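Local coordinates for protein pyruvate synthase subunit PorC (Thermotoga maritima MSB8, PDB 2RAA) that forms the gamma chain of pyruvate synthase, the four-subunit enzyme that turns pyruvate and CoA into acetyl-CoA and CO2 while reducing ferredoxin, at residues 18-23 with 159-164; 38-43 with 50-55; 109-114 with 154-159. One frame throughout, in Å; residues are numbered along the deposited sequence.

Contact 1 of 3, residues 18-23 with 159-164; sequences KYFEIR and RVTGIV
F20 meets I163 and T161 with its side chain, and the contact is apolar throughout. The terminal methyl of I163 lies obliquely to the ring, with CD1 3.8 Å from F20 CD2 and 3.9 Å from F20 CB, so it touches the root of the side chain as well as the ring. Further out, T161 CG2 stands 4.1 Å from F20 CZ, also obliquely. The aromatic group reaches this far because its CG is anti to the backbone N (chi1 -176°), which carries the ring from strand 19-27 toward the end of helix 150-161. Behind these contacts, hydrogen bonds help to position T161 and I163: T161 OG1 is hydrogen-bonded to L157 O and accepts from I163 N at 3.1 Å (N-H...O 149°), an ST turn. Between them G162, with phi 61°, lies where the chain leaves the helix and I163 comes to face the strand. V87 of the adjacent strand touches both F20 and T161. An alanine in place of F20 would probably open a gap beside I163 CD1 and T161 CG2. With 158 Å² buried, dispersion and the hydrophobic effect join this helix terminus to the sheet, while the polar bonds shape the turn.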
# COMPACT_ATOMS: atom_id res chain seq x y z
N LYS A 18 -17.20 -2.59 11.28
CA LYS A 18 -17.59 -1.19 10.92
C LYS A 18 -16.51 -0.39 10.14
O LYS A 18 -16.81 0.64 9.53
CB LYS A 18 -17.99 -0.39 12.17
N TYR A 19 -15.27 -0.90 10.15
CA TYR A 19 -14.11 -0.28 9.51
C TYR A 19 -13.33 -1.34 8.71
O TYR A 19 -13.12 -2.45 9.20
CB TYR A 19 -13.17 0.36 10.59
CG TYR A 19 -13.62 1.72 11.12
CD1 TYR A 19 -13.47 2.86 10.36
CD2 TYR A 19 -14.22 1.85 12.37
CE1 TYR A 19 -13.90 4.13 10.80
CE2 TYR A 19 -14.65 3.12 12.84
CZ TYR A 19 -14.49 4.25 12.04
OH TYR A 19 -14.89 5.51 12.47
N PHE A 20 -12.90 -0.99 7.50
CA PHE A 20 -12.02 -1.83 6.69
C PHE A 20 -10.60 -1.43 7.11
O PHE A 20 -10.26 -0.26 7.20
CB PHE A 20 -12.24 -1.56 5.19
CG PHE A 20 -11.45 -2.45 4.27
CD1 PHE A 20 -11.93 -3.68 3.92
CD2 PHE A 20 -10.22 -2.07 3.78
CE1 PHE A 20 -11.22 -4.50 3.09
CE2 PHE A 20 -9.50 -2.91 2.96
CZ PHE A 20 -10.02 -4.12 2.61
N GLU A 21 -9.76 -2.42 7.34
CA GLU A 21 -8.49 -2.15 7.92
C GLU A 21 -7.28 -2.64 7.13
O GLU A 21 -7.26 -3.77 6.69
CB GLU A 21 -8.48 -2.81 9.28
CG GLU A 21 -7.29 -2.40 10.09
CD GLU A 21 -7.24 -3.11 11.42
OE1 GLU A 21 -8.32 -3.21 12.08
OE2 GLU A 21 -6.12 -3.56 11.76
N ILE A 22 -6.25 -1.80 7.05
CA ILE A 22 -5.05 -2.05 6.28
C ILE A 22 -3.80 -1.79 7.12
O ILE A 22 -3.71 -0.79 7.78
CB ILE A 22 -5.00 -1.07 5.11
CG1 ILE A 22 -6.27 -1.24 4.23
CG2 ILE A 22 -3.71 -1.30 4.32
CD1 ILE A 22 -6.68 0.02 3.52
N ARG A 23 -2.83 -2.70 7.10
CA ARG A 23 -1.62 -2.52 7.90
C ARG A 23 -0.44 -2.56 6.95
O ARG A 23 -0.31 -3.47 6.17
CB ARG A 23 -1.46 -3.61 8.94
CG ARG A 23 -0.22 -3.43 9.83
CD ARG A 23 -0.23 -4.51 10.91
NE ARG A 23 0.07 -5.82 10.36
CZ ARG A 23 -0.23 -6.97 10.93
NH1 ARG A 23 -0.90 -7.03 12.08
NH2 ARG A 23 0.12 -8.08 10.32
N ARG A 159 -6.67 -1.03 -6.63
CA ARG A 159 -7.06 -2.07 -7.56
C ARG A 159 -7.52 -3.36 -6.85
O ARG A 159 -8.64 -3.82 -7.11
CB ARG A 159 -5.94 -2.34 -8.54
CG ARG A 159 -6.15 -3.47 -9.52
CD ARG A 159 -7.12 -3.11 -10.64
NE ARG A 159 -7.35 -4.27 -11.48
CZ ARG A 159 -6.60 -4.64 -12.52
NH1 ARG A 159 -5.54 -3.94 -12.91
NH2 ARG A 159 -6.91 -5.74 -13.18
N VAL A 160 -6.74 -3.91 -5.93
CA VAL A 160 -7.14 -5.22 -5.31
C VAL A 160 -8.18 -5.17 -4.21
O VAL A 160 -8.73 -6.21 -3.87
CB VAL A 160 -5.95 -6.00 -4.76
CG1 VAL A 160 -4.87 -6.08 -5.81
CG2 VAL A 160 -5.41 -5.36 -3.42
N THR A 161 -8.45 -4.00 -3.65
CA THR A 161 -9.47 -3.87 -2.60
C THR A 161 -10.68 -3.05 -3.01
O THR A 161 -11.71 -3.12 -2.37
CB THR A 161 -8.91 -3.11 -1.37
OG1 THR A 161 -8.53 -1.79 -1.76
CG2 THR A 161 -7.74 -3.83 -0.74
N GLY A 162 -10.54 -2.20 -4.01
CA GLY A 162 -11.63 -1.26 -4.35
C GLY A 162 -11.99 -0.30 -3.22
O GLY A 162 -13.06 0.27 -3.24
N ILE A 163 -11.09 -0.06 -2.27
CA ILE A 163 -11.46 0.68 -1.03
C ILE A 163 -11.88 2.12 -1.30
O ILE A 163 -12.68 2.68 -0.56
CB ILE A 163 -10.37 0.59 0.03
CG1 ILE A 163 -10.79 1.18 1.37
CG2 ILE A 163 -9.06 1.26 -0.48
CD1 ILE A 163 -12.09 0.66 1.97
N VAL A 164 -11.36 2.70 -2.37
CA VAL A 164 -11.77 4.03 -2.84
C VAL A 164 -11.61 4.03 -4.36
O VAL A 164 -10.96 3.16 -4.89
CB VAL A 164 -10.90 5.17 -2.26
CG1 VAL A 164 -11.01 5.21 -0.74
CG2 VAL A 164 -9.41 5.08 -2.74

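Contact 2 of 3, residues 38-43 with 50-55; sequences MLAEAA and VQAFPE
A40 and A43, one helical turn apart, present their methyls to V50 and A52 of strand 50-55. The segment axes approach to 8.1 Å and run nearly antiparallel, at 166°. The tight part lies at the start of the strand: V50 CG1 is 3.5 Å from A43 CB, closer than usual for two carbons. The same methyl also lies 4.0 Å from A40 O, as V50 CG2 does, so the isopropyl group rests against the helix backbone as well as its side chains. CG1 lies beside the backbone N (chi1 -58°), anti to the carbonyl carbon, and this rotation directs it at A43. Two residues along, A52 CB meets A40 CB at 3.6 Å, methyl against methyl. On the looser side, Q51 is exposed and points away, its OE1 hydrogen-bonded to R70 NH1, and E41 points away and forms a salt bridge with R172. F53, on the same face as Q51, stacks on F68; beyond A52 the strand no longer touches 38-43, although P54 meets K33 of the same helix. Small methyl groups thus permit the close approach, and 167 Å² is buried, by van der Waals packing alone between these segments of helix and edge strand.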
# COMPACT_ATOMS: atom_id res chain seq x y z
N MSE A 38 -2.33 9.53 2.55
CA MSE A 38 -2.98 9.87 1.28
C MSE A 38 -4.24 9.08 1.03
O MSE A 38 -5.25 9.58 0.52
CB MSE A 38 -1.97 9.61 0.15
CG MSE A 38 -2.22 10.43 -1.08
SE MSE A 38 -0.94 10.07 -2.50
CE MSE A 38 0.71 9.56 -1.55
N LEU A 39 -4.20 7.81 1.42
CA LEU A 39 -5.32 6.96 1.26
C LEU A 39 -6.40 7.52 2.18
O LEU A 39 -7.51 7.80 1.75
CB LEU A 39 -4.94 5.54 1.64
CG LEU A 39 -6.10 4.58 1.71
CD1 LEU A 39 -6.84 4.59 0.36
CD2 LEU A 39 -5.54 3.22 2.07
N ALA A 40 -6.04 7.72 3.45
CA ALA A 40 -6.95 8.29 4.44
C ALA A 40 -7.52 9.61 3.90
O ALA A 40 -8.74 9.81 3.86
CB ALA A 40 -6.21 8.51 5.81
N GLU A 41 -6.64 10.49 3.47
CA GLU A 41 -7.11 11.78 2.90
C GLU A 41 -8.10 11.60 1.77
O GLU A 41 -9.09 12.31 1.70
CB GLU A 41 -5.94 12.68 2.53
CG GLU A 41 -5.52 13.52 3.71
CD GLU A 41 -4.11 14.05 3.65
OE1 GLU A 41 -3.46 13.96 2.58
OE2 GLU A 41 -3.67 14.56 4.71
N ALA A 42 -7.88 10.60 0.92
CA ALA A 42 -8.81 10.30 -0.19
C ALA A 42 -10.18 9.89 0.31
O ALA A 42 -11.20 10.32 -0.24
CB ALA A 42 -8.26 9.18 -0.99
N ALA A 43 -10.21 9.01 1.30
CA ALA A 43 -11.50 8.53 1.86
C ALA A 43 -12.24 9.65 2.61
O ALA A 43 -13.47 9.68 2.65
CB ALA A 43 -11.26 7.31 2.77
N VAL A 50 -12.40 8.01 8.87
CA VAL A 50 -11.05 7.46 8.67
C VAL A 50 -10.11 7.69 9.83
O VAL A 50 -10.25 8.62 10.61
CB VAL A 50 -10.39 8.06 7.43
CG1 VAL A 50 -11.26 7.77 6.23
CG2 VAL A 50 -10.18 9.56 7.62
N GLN A 51 -9.15 6.80 9.94
CA GLN A 51 -8.06 6.96 10.87
C GLN A 51 -6.83 6.43 10.18
O GLN A 51 -6.91 5.49 9.36
CB GLN A 51 -8.35 6.16 12.11
CG GLN A 51 -7.31 6.33 13.17
CD GLN A 51 -7.53 5.42 14.33
OE1 GLN A 51 -7.62 4.21 14.15
NE2 GLN A 51 -7.60 5.99 15.52
N ALA A 52 -5.69 7.01 10.53
CA ALA A 52 -4.40 6.66 9.96
C ALA A 52 -3.28 7.18 10.82
O ALA A 52 -3.21 8.39 11.08
CB ALA A 52 -4.28 7.26 8.60
N PHE A 53 -2.36 6.33 11.23
CA PHE A 53 -1.21 6.80 11.98
C PHE A 53 -0.07 5.84 11.74
O PHE A 53 -0.30 4.75 11.25
CB PHE A 53 -1.54 6.81 13.45
CG PHE A 53 -2.14 5.52 13.91
CD1 PHE A 53 -3.50 5.28 13.70
CD2 PHE A 53 -1.35 4.53 14.49
CE1 PHE A 53 -4.08 4.06 14.10
CE2 PHE A 53 -1.91 3.33 14.90
CZ PHE A 53 -3.29 3.08 14.70
N PRO A 54 1.16 6.25 12.09
CA PRO A 54 2.29 5.34 12.05
C PRO A 54 2.65 4.80 13.42
O PRO A 54 2.08 5.23 14.42
CB PRO A 54 3.43 6.24 11.52
CG PRO A 54 2.95 7.70 11.79
CD PRO A 54 1.60 7.60 12.46
N GLU A 55 3.56 3.83 13.45
CA GLU A 55 4.19 3.31 14.67
C GLU A 55 5.67 3.01 14.37
O GLU A 55 5.98 2.06 13.65
CB GLU A 55 3.49 2.06 15.22
CG GLU A 55 2.31 2.35 16.16
CD GLU A 55 1.75 1.08 16.85
OE1 GLU A 55 2.41 0.02 16.74
OE2 GLU A 55 0.65 1.17 17.47

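Contact 3 of 3, residues 109-114 with 154-159; sequences ILLVNT and LGALVR
L111 CA and L157 CA, 7.4 Å apart, are the nearest CA pair between extended strand 109-113 and the regular helix of 154-159. Helical geometry is documented by V158 N to L154 O and R159 N to G155 O, at 3.0 and 2.9 Å; the link between the segments comes from L111 packing on the helix, backbone included. L111 supplies it with both terminal methyls, spread over consecutive helix residues. Its CD1 packs on A156 CB at 3.9 Å, whereas L111 CD2 comes alongside the helix backbone, 3.7 Å from L157 N, and also touches L157 CB at 4.0 Å. On the strand side, L111 CG is anti to the backbone N (chi1 169°), which extends the fork toward the helix. All three contributing residues are buried, and the 119 Å² between the segments is modest because L111 alone of the strand segment touches the helix segment. Around this point, C132 touches L111 and V134 touches A156, both from strand 130-134. Backbone bonding of L111 with V88 ties the strand to 87-90, and V158 packs on L166 and I169, so helix 150-161 is set between the parallel strands and helix 166-176.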
# COMPACT_ATOMS: atom_id res chain seq x y z
N ILE A 109 -5.97 -10.09 2.14
CA ILE A 109 -4.99 -9.93 1.06
C ILE A 109 -3.62 -9.58 1.58
O ILE A 109 -3.48 -8.75 2.45
CB ILE A 109 -5.39 -8.81 0.06
CG1 ILE A 109 -6.71 -9.18 -0.64
CG2 ILE A 109 -4.29 -8.55 -0.98
CD1 ILE A 109 -7.20 -8.17 -1.66
N LEU A 110 -2.62 -10.20 1.00
CA LEU A 110 -1.24 -9.83 1.27
C LEU A 110 -0.76 -9.21 -0.04
O LEU A 110 -0.73 -9.87 -1.08
CB LEU A 110 -0.42 -11.03 1.68
CG LEU A 110 1.07 -10.89 1.84
CD1 LEU A 110 1.45 -9.74 2.78
CD2 LEU A 110 1.60 -12.23 2.35
N LEU A 111 -0.44 -7.92 0.01
CA LEU A 111 0.01 -7.17 -1.16
C LEU A 111 1.49 -6.85 -0.94
O LEU A 111 1.86 -6.38 0.15
CB LEU A 111 -0.86 -5.90 -1.31
CG LEU A 111 -0.39 -4.85 -2.34
CD1 LEU A 111 -0.38 -5.41 -3.76
CD2 LEU A 111 -1.20 -3.56 -2.20
N VAL A 112 2.32 -7.12 -1.95
CA VAL A 112 3.79 -7.00 -1.82
C VAL A 112 4.45 -6.36 -3.03
O VAL A 112 4.06 -6.58 -4.16
CB VAL A 112 4.46 -8.39 -1.54
CG1 VAL A 112 5.92 -8.24 -1.09
CG2 VAL A 112 3.70 -9.17 -0.46
N ASN A 113 5.46 -5.54 -2.75
CA ASN A 113 6.30 -4.87 -3.75
C ASN A 113 7.42 -5.85 -3.95
O ASN A 113 8.32 -5.96 -3.11
CB ASN A 113 6.87 -3.54 -3.21
CG ASN A 113 7.97 -2.96 -4.10
OD1 ASN A 113 7.95 -3.12 -5.30
ND2 ASN A 113 8.90 -2.22 -3.48
N THR A 114 7.35 -6.59 -5.03
CA THR A 114 8.35 -7.60 -5.25
C THR A 114 8.38 -7.98 -6.68
O THR A 114 7.36 -7.95 -7.35
CB THR A 114 8.03 -8.87 -4.44
OG1 THR A 114 9.15 -9.77 -4.51
CG2 THR A 114 6.73 -9.56 -4.94
N LEU A 154 0.02 2.14 -3.61
CA LEU A 154 -1.33 2.67 -3.43
C LEU A 154 -2.24 2.28 -4.56
O LEU A 154 -3.38 1.91 -4.34
CB LEU A 154 -1.30 4.18 -3.36
CG LEU A 154 -1.52 4.79 -2.02
CD1 LEU A 154 -1.42 6.27 -2.22
CD2 LEU A 154 -2.91 4.38 -1.57
N GLY A 155 -1.79 2.46 -5.78
CA GLY A 155 -2.61 2.10 -6.94
C GLY A 155 -2.95 0.63 -6.96
O GLY A 155 -4.10 0.23 -7.17
N ALA A 156 -1.96 -0.20 -6.74
CA ALA A 156 -2.18 -1.65 -6.53
C ALA A 156 -3.23 -1.91 -5.47
O ALA A 156 -4.11 -2.72 -5.66
CB ALA A 156 -0.91 -2.34 -6.15
N LEU A 157 -3.13 -1.21 -4.35
CA LEU A 157 -4.09 -1.37 -3.25
C LEU A 157 -5.52 -1.08 -3.64
O LEU A 157 -6.45 -1.81 -3.26
CB LEU A 157 -3.72 -0.41 -2.13
CG LEU A 157 -4.44 -0.56 -0.78
CD1 LEU A 157 -4.35 -1.98 -0.19
CD2 LEU A 157 -3.84 0.48 0.10
N VAL A 158 -5.69 0.04 -4.33
CA VAL A 158 -6.98 0.48 -4.78
C VAL A 158 -7.53 -0.56 -5.74
O VAL A 158 -8.68 -0.94 -5.65
CB VAL A 158 -6.88 1.84 -5.43
CG1 VAL A 158 -8.12 2.11 -6.33
CG2 VAL A 158 -6.68 2.89 -4.34
N ARG A 159 -6.67 -1.03 -6.63
CA ARG A 159 -7.06 -2.07 -7.56
C ARG A 159 -7.52 -3.36 -6.85
O ARG A 159 -8.64 -3.82 -7.11
CB ARG A 159 -5.94 -2.34 -8.54
CG ARG A 159 -6.15 -3.47 -9.52
CD ARG A 159 -7.12 -3.11 -10.64
NE ARG A 159 -7.35 -4.27 -11.48
CZ ARG A 159 -6.60 -4.64 -12.52
NH1 ARG A 159 -5.54 -3.94 -12.91
NH2 ARG A 159 -6.91 -5.74 -13.18

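The three contacts tie helices to one mixed sheet. In chain order, contact 2 closes before contact 3 opens, and both are nested inside the loop closed by contact 1. Centres are about 11 Å apart between contacts 1 and 2 and between 1 and 3, and about 16 Å between 2 and 3. Contacts 1 and 3 both use helix 150-161 and pair its end and middle with strands 19-27 and 109-113. Contact 2 places helix 32-45 against the edge strand 50-55. L39 bridges the set, its CD2 lying 3.8 Å from L157 CD2 and 3.7 Å from I22 CD1. The two helices thus pack against each other through L39, joining distant parts of the gamma chain.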